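Local atomic coordinates of glucose-binding protein (Thermus thermophilus HB27, PDB entry 2B3F), a protein that binds glucose or galactose as a periplasmic binding protein and probably delivers the sugar to a binding-protein-dependent transport system. Residues V116-S121 against R335-N340; M241-A246 against N327-S332; A36-T39 against N45-A48; S7-D12 against D278-P283. One frame throughout, in Å; residues are numbered along the deposited sequence.

Interaction 1: residues V116-S121 against R335-N340. With GAL (beta-D-galactopyranose), chain G.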
# COMPACT_ATOMS: atom_id res chain seq x y z
N VAL A 116 1.39 0.03 -12.41
CA VAL A 116 0.59 1.18 -12.80
C VAL A 116 0.89 2.42 -11.98
O VAL A 116 0.56 3.53 -12.39
CB VAL A 116 -0.92 0.86 -12.81
CG1 VAL A 116 -1.46 0.60 -11.42
CG2 VAL A 116 -1.71 2.00 -13.50
N ASN A 117 1.50 2.24 -10.81
CA ASN A 117 1.69 3.32 -9.88
C ASN A 117 2.79 3.02 -8.87
O ASN A 117 3.41 1.94 -8.87
CB ASN A 117 0.36 3.63 -9.15
CG ASN A 117 -0.09 2.50 -8.22
OD1 ASN A 117 0.63 1.54 -8.00
ND2 ASN A 117 -1.30 2.64 -7.67
N ILE A 118 3.01 4.01 -8.02
CA ILE A 118 3.76 3.87 -6.79
C ILE A 118 2.92 4.54 -5.69
O ILE A 118 2.56 5.71 -5.79
CB ILE A 118 5.14 4.57 -6.85
CG1 ILE A 118 6.03 3.96 -7.95
CG2 ILE A 118 5.84 4.53 -5.52
CD1 ILE A 118 6.53 2.57 -7.70
N HIS A 119 2.58 3.77 -4.65
CA HIS A 119 2.04 4.35 -3.43
C HIS A 119 3.13 4.36 -2.34
O HIS A 119 4.07 3.55 -2.34
CB HIS A 119 0.82 3.56 -2.90
CG HIS A 119 -0.52 3.96 -3.47
ND1 HIS A 119 -1.09 5.19 -3.27
CD2 HIS A 119 -1.42 3.24 -4.17
CE1 HIS A 119 -2.29 5.21 -3.83
NE2 HIS A 119 -2.51 4.03 -4.39
N ARG A 120 2.96 5.28 -1.39
CA ARG A 120 3.79 5.38 -0.21
C ARG A 120 2.97 4.96 1.01
O ARG A 120 1.84 5.44 1.20
CB ARG A 120 4.21 6.83 -0.00
CG ARG A 120 5.23 6.99 1.09
CD ARG A 120 5.77 8.39 1.11
NE ARG A 120 6.85 8.52 2.07
CZ ARG A 120 7.58 9.62 2.20
NH1 ARG A 120 7.33 10.67 1.45
NH2 ARG A 120 8.57 9.67 3.06
N SER A 121 3.56 4.10 1.83
CA SER A 121 2.91 3.59 3.02
C SER A 121 3.06 4.56 4.21
O SER A 121 2.08 4.78 4.96
CB SER A 121 3.48 2.22 3.40
OG SER A 121 2.95 1.80 4.65
N ARG A 335 8.74 14.11 -5.73
CA ARG A 335 10.06 14.58 -5.29
C ARG A 335 10.73 13.58 -4.34
O ARG A 335 11.89 13.17 -4.54
CB ARG A 335 9.95 15.95 -4.63
CG ARG A 335 9.64 17.06 -5.62
CD ARG A 335 9.88 18.42 -5.03
NE ARG A 335 8.90 18.74 -3.99
CZ ARG A 335 7.71 19.29 -4.23
NH1 ARG A 335 7.31 19.55 -5.46
NH2 ARG A 335 6.90 19.55 -3.22
N ASP A 336 9.98 13.16 -3.32
CA ASP A 336 10.52 12.18 -2.35
C ASP A 336 10.86 10.83 -2.96
O ASP A 336 11.83 10.20 -2.57
CB ASP A 336 9.53 11.99 -1.19
CG ASP A 336 9.46 13.20 -0.28
OD1 ASP A 336 10.22 14.19 -0.51
OD2 ASP A 336 8.65 13.19 0.67
N TRP A 337 10.08 10.39 -3.95
CA TRP A 337 10.37 9.13 -4.65
C TRP A 337 11.77 9.17 -5.27
O TRP A 337 12.50 8.18 -5.26
CB TRP A 337 9.30 8.89 -5.70
CG TRP A 337 9.44 7.73 -6.58
CD1 TRP A 337 9.43 7.74 -7.96
CD2 TRP A 337 9.56 6.35 -6.20
NE1 TRP A 337 9.54 6.47 -8.44
CE2 TRP A 337 9.63 5.59 -7.40
CE3 TRP A 337 9.64 5.68 -4.98
CZ2 TRP A 337 9.77 4.21 -7.40
CZ3 TRP A 337 9.76 4.30 -4.98
CH2 TRP A 337 9.83 3.58 -6.17
N ARG A 338 12.15 10.33 -5.79
CA ARG A 338 13.43 10.47 -6.48
C ARG A 338 14.62 10.70 -5.55
O ARG A 338 15.76 10.36 -5.90
CB ARG A 338 13.38 11.60 -7.54
CG ARG A 338 12.35 11.41 -8.67
CD ARG A 338 12.29 10.00 -9.23
NE ARG A 338 11.42 9.97 -10.41
CZ ARG A 338 11.85 10.08 -11.67
NH1 ARG A 338 13.14 10.14 -11.93
NH2 ARG A 338 10.99 10.05 -12.68
N SER A 339 14.37 11.27 -4.38
CA SER A 339 15.45 11.67 -3.46
C SER A 339 15.67 10.74 -2.27
O SER A 339 16.77 10.69 -1.70
CB SER A 339 15.15 13.06 -2.92
OG SER A 339 14.06 13.03 -2.02
N ASN A 340 14.63 10.02 -1.85
CA ASN A 340 14.71 9.28 -0.60
C ASN A 340 15.33 7.89 -0.75
O ASN A 340 15.42 7.34 -1.85
CB ASN A 340 13.29 9.08 -0.03
CG ASN A 340 12.68 10.34 0.55
OD1 ASN A 340 13.05 11.48 0.21
ND2 ASN A 340 11.71 10.15 1.43
C1 GAL G . -3.37 -1.19 -1.08
C2 GAL G . -3.44 -0.94 -2.59
C3 GAL G . -3.98 0.45 -2.91
C4 GAL G . -5.30 0.71 -2.18
C5 GAL G . -5.12 0.32 -0.69
C6 GAL G . -6.38 0.52 0.17
O1 GAL G . -2.94 -2.49 -0.80
O2 GAL G . -2.14 -1.16 -3.16
O3 GAL G . -4.18 0.58 -4.31
O4 GAL G . -6.29 -0.04 -2.83
O5 GAL G . -4.69 -1.01 -0.55
O6 GAL G . -7.34 -0.44 -0.14
O HOH W 1 10.76 11.65 3.42
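Behind the galactose pocket of this periplasmic binding protein, the chain that carries the pocket residue His119 packs by Ile118 and Arg120 against helix 328-339, through Trp337 and Asp336. Ile118 lies across one face of the indole: its CG2 methyl sits 3.9 Å from the centroid of the six-membered ring of Trp337, 10° off the normal, a CH-pi contact. The other branch runs along the same ring, with Ile118 CD1 3.6 Å from Trp337 CZ2. The tryptophan reaches this position because its CG stands anti to the backbone N (chi1 176°), which swings the ring off the helix toward Ile118. An alanine at Trp337 is likely to leave Ile118 without its aromatic platform and open a gap between the helix and residues 116-121. Two residues on, Arg120 stretches out fully and reaches Asp336 with the edge of its guanidinium. Its NH1 forms a salt bridge with Asp336 OD2 at 2.9 Å, close to the guanidinium plane and on the anti lone pair of the carboxylate, whose plane is turned 80° from the guanidinium. The rest of the group is gripped as well, NE by Asn122 OD1 and NH2 by the carbonyl of Val272, which fixes its rotation. At the helix end, one water accepts from both Arg120 NH2, at 3.0 Å, and Asn340 ND2, at 2.7 Å.

Interaction 2: residues M241-A246 against N327-S332. With GAL (beta-D-galactopyranose), chain G.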
# COMPACT_ATOMS: atom_id res chain seq x y z
N MET A 241 -1.35 6.34 7.16
CA MET A 241 -2.00 5.57 6.11
C MET A 241 -1.33 5.88 4.76
O MET A 241 -0.75 6.96 4.58
CB MET A 241 -3.48 5.93 6.08
CG MET A 241 -4.37 5.19 5.09
SD MET A 241 -4.13 3.41 5.12
CE MET A 241 -4.37 2.96 6.84
N GLY A 242 -1.43 4.94 3.84
CA GLY A 242 -0.91 5.15 2.49
C GLY A 242 -1.57 6.32 1.79
O GLY A 242 -2.67 6.73 2.16
N ASP A 243 -0.93 6.81 0.73
CA ASP A 243 -1.41 8.01 0.06
C ASP A 243 -2.62 7.84 -0.84
O ASP A 243 -3.09 8.82 -1.46
CB ASP A 243 -0.27 8.81 -0.62
CG ASP A 243 0.71 7.97 -1.44
OD1 ASP A 243 0.46 6.79 -1.76
OD2 ASP A 243 1.78 8.53 -1.76
N TRP A 244 -3.21 6.65 -0.85
CA TRP A 244 -4.60 6.54 -1.33
C TRP A 244 -5.50 7.47 -0.49
O TRP A 244 -6.57 7.88 -0.93
CB TRP A 244 -5.13 5.10 -1.27
CG TRP A 244 -4.81 4.33 -0.02
CD1 TRP A 244 -5.58 4.19 1.10
CD2 TRP A 244 -3.65 3.51 0.19
NE1 TRP A 244 -4.95 3.36 2.01
CE2 TRP A 244 -3.75 2.94 1.47
CE3 TRP A 244 -2.51 3.22 -0.58
CZ2 TRP A 244 -2.77 2.09 1.99
CZ3 TRP A 244 -1.54 2.39 -0.06
CH2 TRP A 244 -1.67 1.83 1.20
N ALA A 245 -5.05 7.82 0.71
CA ALA A 245 -5.78 8.78 1.58
C ALA A 245 -5.82 10.17 0.95
O ALA A 245 -6.85 10.83 1.02
CB ALA A 245 -5.16 8.84 2.96
N ALA A 246 -4.74 10.58 0.30
CA ALA A 246 -4.74 11.86 -0.41
C ALA A 246 -5.76 11.83 -1.56
O ALA A 246 -6.50 12.79 -1.74
CB ALA A 246 -3.33 12.21 -0.92
N ASN A 327 -1.48 17.24 -8.27
CA ASN A 327 -1.69 18.28 -7.29
C ASN A 327 -0.48 18.39 -6.35
O ASN A 327 0.53 17.72 -6.54
CB ASN A 327 -3.03 18.06 -6.53
CG ASN A 327 -3.01 16.86 -5.60
OD1 ASN A 327 -1.95 16.41 -5.18
ND2 ASN A 327 -4.19 16.33 -5.27
N ALA A 328 -0.58 19.26 -5.35
CA ALA A 328 0.52 19.53 -4.46
C ALA A 328 0.99 18.27 -3.70
O ALA A 328 2.17 18.10 -3.49
CB ALA A 328 0.14 20.62 -3.50
N TYR A 329 0.05 17.40 -3.32
CA TYR A 329 0.46 16.12 -2.74
C TYR A 329 1.28 15.26 -3.75
O TYR A 329 2.41 14.85 -3.44
CB TYR A 329 -0.69 15.27 -2.11
CG TYR A 329 -0.02 14.02 -1.60
CD1 TYR A 329 0.75 14.06 -0.46
CD2 TYR A 329 -0.01 12.84 -2.36
CE1 TYR A 329 1.48 12.97 -0.04
CE2 TYR A 329 0.72 11.75 -1.94
CZ TYR A 329 1.47 11.83 -0.78
OH TYR A 329 2.20 10.77 -0.35
N GLY A 330 0.71 15.00 -4.92
CA GLY A 330 1.36 14.17 -5.93
C GLY A 330 2.76 14.68 -6.25
O GLY A 330 3.71 13.90 -6.36
N GLN A 331 2.90 16.00 -6.37
CA GLN A 331 4.21 16.59 -6.68
C GLN A 331 5.23 16.42 -5.56
O GLN A 331 6.41 16.17 -5.81
CB GLN A 331 4.07 18.06 -7.08
CG GLN A 331 3.29 18.24 -8.36
CD GLN A 331 3.19 19.69 -8.80
OE1 GLN A 331 3.59 20.60 -8.07
NE2 GLN A 331 2.64 19.92 -9.98
N SER A 332 4.76 16.51 -4.31
CA SER A 332 5.58 16.21 -3.14
C SER A 332 6.06 14.75 -3.09
O SER A 332 7.23 14.47 -2.83
CB SER A 332 4.79 16.53 -1.86
OG SER A 332 5.62 16.39 -0.71
C1 GAL G . -3.37 -1.19 -1.08
C2 GAL G . -3.44 -0.94 -2.59
C3 GAL G . -3.98 0.45 -2.91
C4 GAL G . -5.30 0.71 -2.18
C5 GAL G . -5.12 0.32 -0.69
C6 GAL G . -6.38 0.52 0.17
O1 GAL G . -2.94 -2.49 -0.80
O2 GAL G . -2.14 -1.16 -3.16
O3 GAL G . -4.18 0.58 -4.31
O4 GAL G . -6.29 -0.04 -2.83
O5 GAL G . -4.69 -1.01 -0.55
O6 GAL G . -7.34 -0.44 -0.14
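Tyr329 and Asp243 join the start of helix 328-339 to the N-cap of helix 244-252, whose first residue, Trp244, forms an aromatic platform for the sugar in this solute-binding protein. The hydroxyl Tyr329 OH donates to Asp243 OD2 over 2.7 Å, using the anti lone pair of the carboxylate. OD2 lies in the plane of the phenol ring at its edge, while the carboxylate plane itself is turned 77° from the ring. Nearer the ring's root, the methyl Ala246 CB packs 3.7 Å from Tyr329 CD2, so one side chain touches both the cap and the first turn of the helix. A chi1 of 179° turns the tyrosine ring away from its own main-chain N and out from its helix to make this reach. The other carboxylate oxygen, Asp243 OD1, accepts from His119 ND1 and from the backbone N of Arg120; both oxygens of this buried acid are therefore satisfied, and Asp243 is a second-shell residue holding the pocket histidine. Next in the chain, Trp244 lays one face under the galactose, with GAL C5 over its centre and 3.6 Å from CD2, while Gly242 CA lies against the opposite face. Further out, Trp263 meets the Tyr329 ring edge-to-face, and Asn327 caps the tyrosine's helix: its OD1 accepts from Gly330 N at 3.0 Å, with an N-H...O angle of 168°.

Interaction 3: residues A36-T39 against N45-A48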
# COMPACT_ATOMS: atom_id res chain seq x y z
N ALA A 36 -14.72 -6.15 -12.12
CA ALA A 36 -14.92 -7.19 -11.10
C ALA A 36 -14.19 -6.83 -9.81
O ALA A 36 -13.12 -7.36 -9.54
CB ALA A 36 -14.46 -8.51 -11.62
N THR A 37 -14.76 -5.92 -9.03
CA THR A 37 -14.19 -5.53 -7.75
C THR A 37 -14.63 -6.46 -6.61
O THR A 37 -15.79 -6.91 -6.56
CB THR A 37 -14.58 -4.11 -7.38
OG1 THR A 37 -16.01 -3.98 -7.49
CG2 THR A 37 -13.88 -3.11 -8.29
N VAL A 38 -13.69 -6.76 -5.73
CA VAL A 38 -13.97 -7.47 -4.48
C VAL A 38 -13.73 -6.45 -3.39
O VAL A 38 -12.62 -6.01 -3.18
CB VAL A 38 -13.09 -8.71 -4.27
CG1 VAL A 38 -13.37 -9.34 -2.91
CG2 VAL A 38 -13.34 -9.71 -5.37
N THR A 39 -14.80 -6.06 -2.70
CA THR A 39 -14.73 -4.96 -1.76
C THR A 39 -13.96 -5.36 -0.50
O THR A 39 -14.23 -6.43 0.10
CB THR A 39 -16.14 -4.52 -1.34
OG1 THR A 39 -16.95 -4.28 -2.50
CG2 THR A 39 -16.08 -3.26 -0.44
N ASN A 45 -9.78 -9.26 1.26
CA ASN A 45 -10.88 -10.05 0.71
C ASN A 45 -10.61 -10.48 -0.74
O ASN A 45 -10.94 -11.60 -1.12
CB ASN A 45 -12.22 -9.31 0.80
CG ASN A 45 -12.69 -9.13 2.23
OD1 ASN A 45 -12.31 -9.90 3.13
ND2 ASN A 45 -13.52 -8.10 2.46
N ALA A 46 -10.02 -9.60 -1.52
CA ALA A 46 -9.75 -9.89 -2.94
C ALA A 46 -8.83 -11.10 -3.09
O ALA A 46 -9.02 -11.94 -3.99
CB ALA A 46 -9.14 -8.69 -3.63
N ARG A 47 -7.84 -11.18 -2.21
CA ARG A 47 -6.86 -12.29 -2.13
C ARG A 47 -7.61 -13.63 -2.01
O ARG A 47 -7.34 -14.60 -2.73
CB ARG A 47 -5.97 -12.01 -0.91
CG ARG A 47 -4.68 -12.75 -0.67
CD ARG A 47 -3.79 -11.88 0.31
NE ARG A 47 -3.31 -10.66 -0.40
CZ ARG A 47 -3.22 -9.41 0.09
NH1 ARG A 47 -3.59 -9.11 1.34
NH2 ARG A 47 -2.80 -8.43 -0.70
N ALA A 48 -8.60 -13.66 -1.12
CA ALA A 48 -9.35 -14.87 -0.85
C ALA A 48 -10.24 -15.27 -2.02
O ALA A 48 -10.33 -16.46 -2.37
CB ALA A 48 -10.19 -14.70 0.42
O HOH W 2 -10.65 -6.74 -1.17
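Asn45 ND2 donates to the backbone carbonyl Thr39 O over 3.0 Å, a nearly straight bond at 174°. The donor lies in the carbonyl plane on a lone pair, and the oxygen in turn lies in the plane of the Asn45 amide. This bond bridges the loop between strand 32-37 and helix 44-55, a strand-loop-helix connection at the edge of the parallel part of the sheet. Next to this bond, Val38 sends CG1 against the first turn of the helix, 3.6 Å from Ala46 N; with chi1 at 176° this branch points opposite the main-chain N and onto the helix. Alongside, Val38 CB rests 4.0 Å from Ala46 CB. A water spans the two backbones, donating to Val38 O at 2.9 Å and accepting from Ala46 N at 2.9 Å. Phe6 of the neighbouring strand 2-7 touches both Val38 and Ala46, and Ala46 also packs on the sugar-binding Trp8. Further along the helix, Arg47 turns away to salt bridges with Glu70 and Glu354. The chemistry is that of a tight local link: Val38, just past the strand, packs directly on Ala46, one side-chain amide serves a main-chain carbonyl beyond the strand's end, and water satisfies an N-H near the helix start.

Interaction 4: residues S7-D12 against D278-P283. With GAL (beta-D-galactopyranose), chain G.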
# COMPACT_ATOMS: atom_id res chain seq x y z
N SER A 7 -10.00 -6.49 -9.17
CA SER A 7 -9.29 -5.56 -8.30
C SER A 7 -10.08 -5.40 -6.99
O SER A 7 -11.17 -5.98 -6.84
CB SER A 7 -9.13 -4.18 -8.96
OG SER A 7 -10.32 -3.39 -8.88
N TRP A 8 -9.53 -4.60 -6.10
CA TRP A 8 -10.29 -4.19 -4.91
C TRP A 8 -10.62 -2.71 -4.90
O TRP A 8 -10.88 -2.11 -3.83
CB TRP A 8 -9.60 -4.66 -3.62
CG TRP A 8 -8.27 -4.16 -3.27
CD1 TRP A 8 -7.96 -3.07 -2.50
CD2 TRP A 8 -7.02 -4.81 -3.55
NE1 TRP A 8 -6.59 -2.99 -2.30
CE2 TRP A 8 -6.00 -4.05 -2.93
CE3 TRP A 8 -6.67 -5.96 -4.26
CZ2 TRP A 8 -4.65 -4.41 -3.03
CZ3 TRP A 8 -5.35 -6.31 -4.35
CH2 TRP A 8 -4.35 -5.54 -3.74
N TRP A 9 -10.67 -2.11 -6.09
CA TRP A 9 -10.91 -0.70 -6.16
C TRP A 9 -12.41 -0.38 -6.26
O TRP A 9 -12.90 0.20 -7.21
CB TRP A 9 -10.09 -0.11 -7.31
CG TRP A 9 -8.63 -0.08 -7.01
CD1 TRP A 9 -8.01 0.08 -5.79
CD2 TRP A 9 -7.58 -0.23 -7.97
NE1 TRP A 9 -6.64 0.04 -5.95
CE2 TRP A 9 -6.35 -0.14 -7.28
CE3 TRP A 9 -7.56 -0.43 -9.35
CZ2 TRP A 9 -5.12 -0.22 -7.92
CZ3 TRP A 9 -6.33 -0.55 -9.99
CH2 TRP A 9 -5.14 -0.42 -9.28
N ALA A 10 -13.12 -0.78 -5.21
CA ALA A 10 -14.56 -0.58 -5.11
C ALA A 10 -14.88 0.76 -4.47
O ALA A 10 -14.06 1.37 -3.78
CB ALA A 10 -15.14 -1.70 -4.29
N GLY A 11 -16.12 1.20 -4.67
CA GLY A 11 -16.61 2.37 -4.01
C GLY A 11 -15.77 3.57 -4.31
O GLY A 11 -15.44 3.83 -5.49
N ASP A 12 -15.36 4.28 -3.26
CA ASP A 12 -14.65 5.52 -3.45
C ASP A 12 -13.19 5.28 -3.83
O ASP A 12 -12.47 6.24 -4.07
CB ASP A 12 -14.78 6.46 -2.24
CG ASP A 12 -14.23 5.88 -0.96
OD1 ASP A 12 -13.11 5.30 -0.95
OD2 ASP A 12 -14.93 6.03 0.10
N ASP A 278 0.88 -1.15 -7.25
CA ASP A 278 -0.20 -1.89 -7.85
C ASP A 278 0.19 -2.22 -9.29
O ASP A 278 0.68 -1.34 -10.00
CB ASP A 278 -1.48 -1.06 -7.83
CG ASP A 278 -1.99 -0.80 -6.40
OD1 ASP A 278 -2.14 -1.81 -5.67
OD2 ASP A 278 -2.22 0.37 -6.05
N SER A 279 -0.01 -3.47 -9.68
CA SER A 279 0.37 -3.96 -11.00
C SER A 279 -0.68 -4.93 -11.53
O SER A 279 -1.52 -5.43 -10.78
CB SER A 279 1.77 -4.60 -10.92
OG SER A 279 1.77 -5.87 -10.32
N PHE A 280 -0.64 -5.17 -12.84
CA PHE A 280 -1.51 -6.13 -13.50
C PHE A 280 -0.67 -7.07 -14.34
O PHE A 280 0.25 -6.62 -15.01
CB PHE A 280 -2.52 -5.42 -14.40
CG PHE A 280 -3.60 -4.70 -13.64
CD1 PHE A 280 -4.78 -5.35 -13.28
CD2 PHE A 280 -3.44 -3.37 -13.30
CE1 PHE A 280 -5.78 -4.68 -12.57
CE2 PHE A 280 -4.44 -2.68 -12.60
CZ PHE A 280 -5.61 -3.37 -12.23
N GLY A 281 -1.03 -8.35 -14.34
CA GLY A 281 -0.40 -9.33 -15.20
C GLY A 281 -1.37 -10.05 -16.11
O GLY A 281 -2.51 -9.62 -16.30
N LEU A 282 -0.90 -11.17 -16.64
CA LEU A 282 -1.64 -11.95 -17.61
C LEU A 282 -1.72 -13.39 -17.14
O LEU A 282 -0.78 -14.17 -17.36
CB LEU A 282 -0.97 -11.84 -18.98
CG LEU A 282 -1.72 -12.52 -20.14
CD1 LEU A 282 -3.07 -11.88 -20.35
CD2 LEU A 282 -0.91 -12.42 -21.42
N PRO A 283 -2.82 -13.78 -16.49
CA PRO A 283 -2.98 -15.17 -16.08
C PRO A 283 -3.03 -16.11 -17.27
O PRO A 283 -3.69 -15.80 -18.26
CB PRO A 283 -4.35 -15.18 -15.36
CG PRO A 283 -4.64 -13.76 -15.05
CD PRO A 283 -3.96 -12.93 -16.07
C1 GAL G . -3.37 -1.19 -1.08
C2 GAL G . -3.44 -0.94 -2.59
C3 GAL G . -3.98 0.45 -2.91
C4 GAL G . -5.30 0.71 -2.18
C5 GAL G . -5.12 0.32 -0.69
C6 GAL G . -6.38 0.52 0.17
O1 GAL G . -2.94 -2.49 -0.80
O2 GAL G . -2.14 -1.16 -3.16
O3 GAL G . -4.18 0.58 -4.31
O4 GAL G . -6.29 -0.04 -2.83
O5 GAL G . -4.69 -1.01 -0.55
O6 GAL G . -7.34 -0.44 -0.14
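The galactose site is built here from two pieces of the periplasmic-binding-protein fold, the loop after strand 2-7 with Trp8 and Trp9 and strand 272-280 with Asp278. The Trp9 indole presents its edge to the acid, CZ2 lying 3.5 Å from Asp278 OD2 with ring and carboxylate planes 87° apart. Both then hold the same hydroxyl: Trp9 NE1 donates to GAL O3 at 3.0 Å, and GAL O3 donates to Asp278 OD2 at 2.6 Å. The second carboxylate oxygen, Asp278 OD1, accepts from GAL O2, also at 2.6 Å, so the acid clasps two neighbouring hydroxyls; Gln64 NE2 donates to OD1 as well. Trp8, the preceding residue, donates from NE1 to the ring oxygen GAL O5 over 3.3 Å. With an alanine in place of Trp9, the O3 hydroxyl would probably lose its indole donor and a gap would open beside Asp278 and Phe280. That phenylalanine touches the far end of the indole, the planes at an oblique 67° and Phe280 CZ 3.7 Å from Trp9 CZ3. An ST turn sets the start of the loop: Ser7 OG accepts from Trp9 N at 3.1 Å, with an N-H...O angle of 169°.

From the N terminus, residues 7-12 open interaction 4, which closes only at strand 272-280. Within that span, interaction 3 opens and closes at once, joining the loop after strand 32-37 to helix 44-55. Residues 116-121 then open interaction 1, and 241-246 open interaction 2. Interaction 4 closes next, so it crosses both; 327-332 and then 335-340, on the same helix 328-339, close interactions 2 and 1 in turn, leaving 2 within 1. Interactions 1 and 2 touch through His119 and Asp243, and 1 meets 4 where Asn117 OD1 accepts from Asp278 N. Interactions 3 and 4 share backbone bonds of Ser7. Interactions 1, 2 and 4 all reach the galactose.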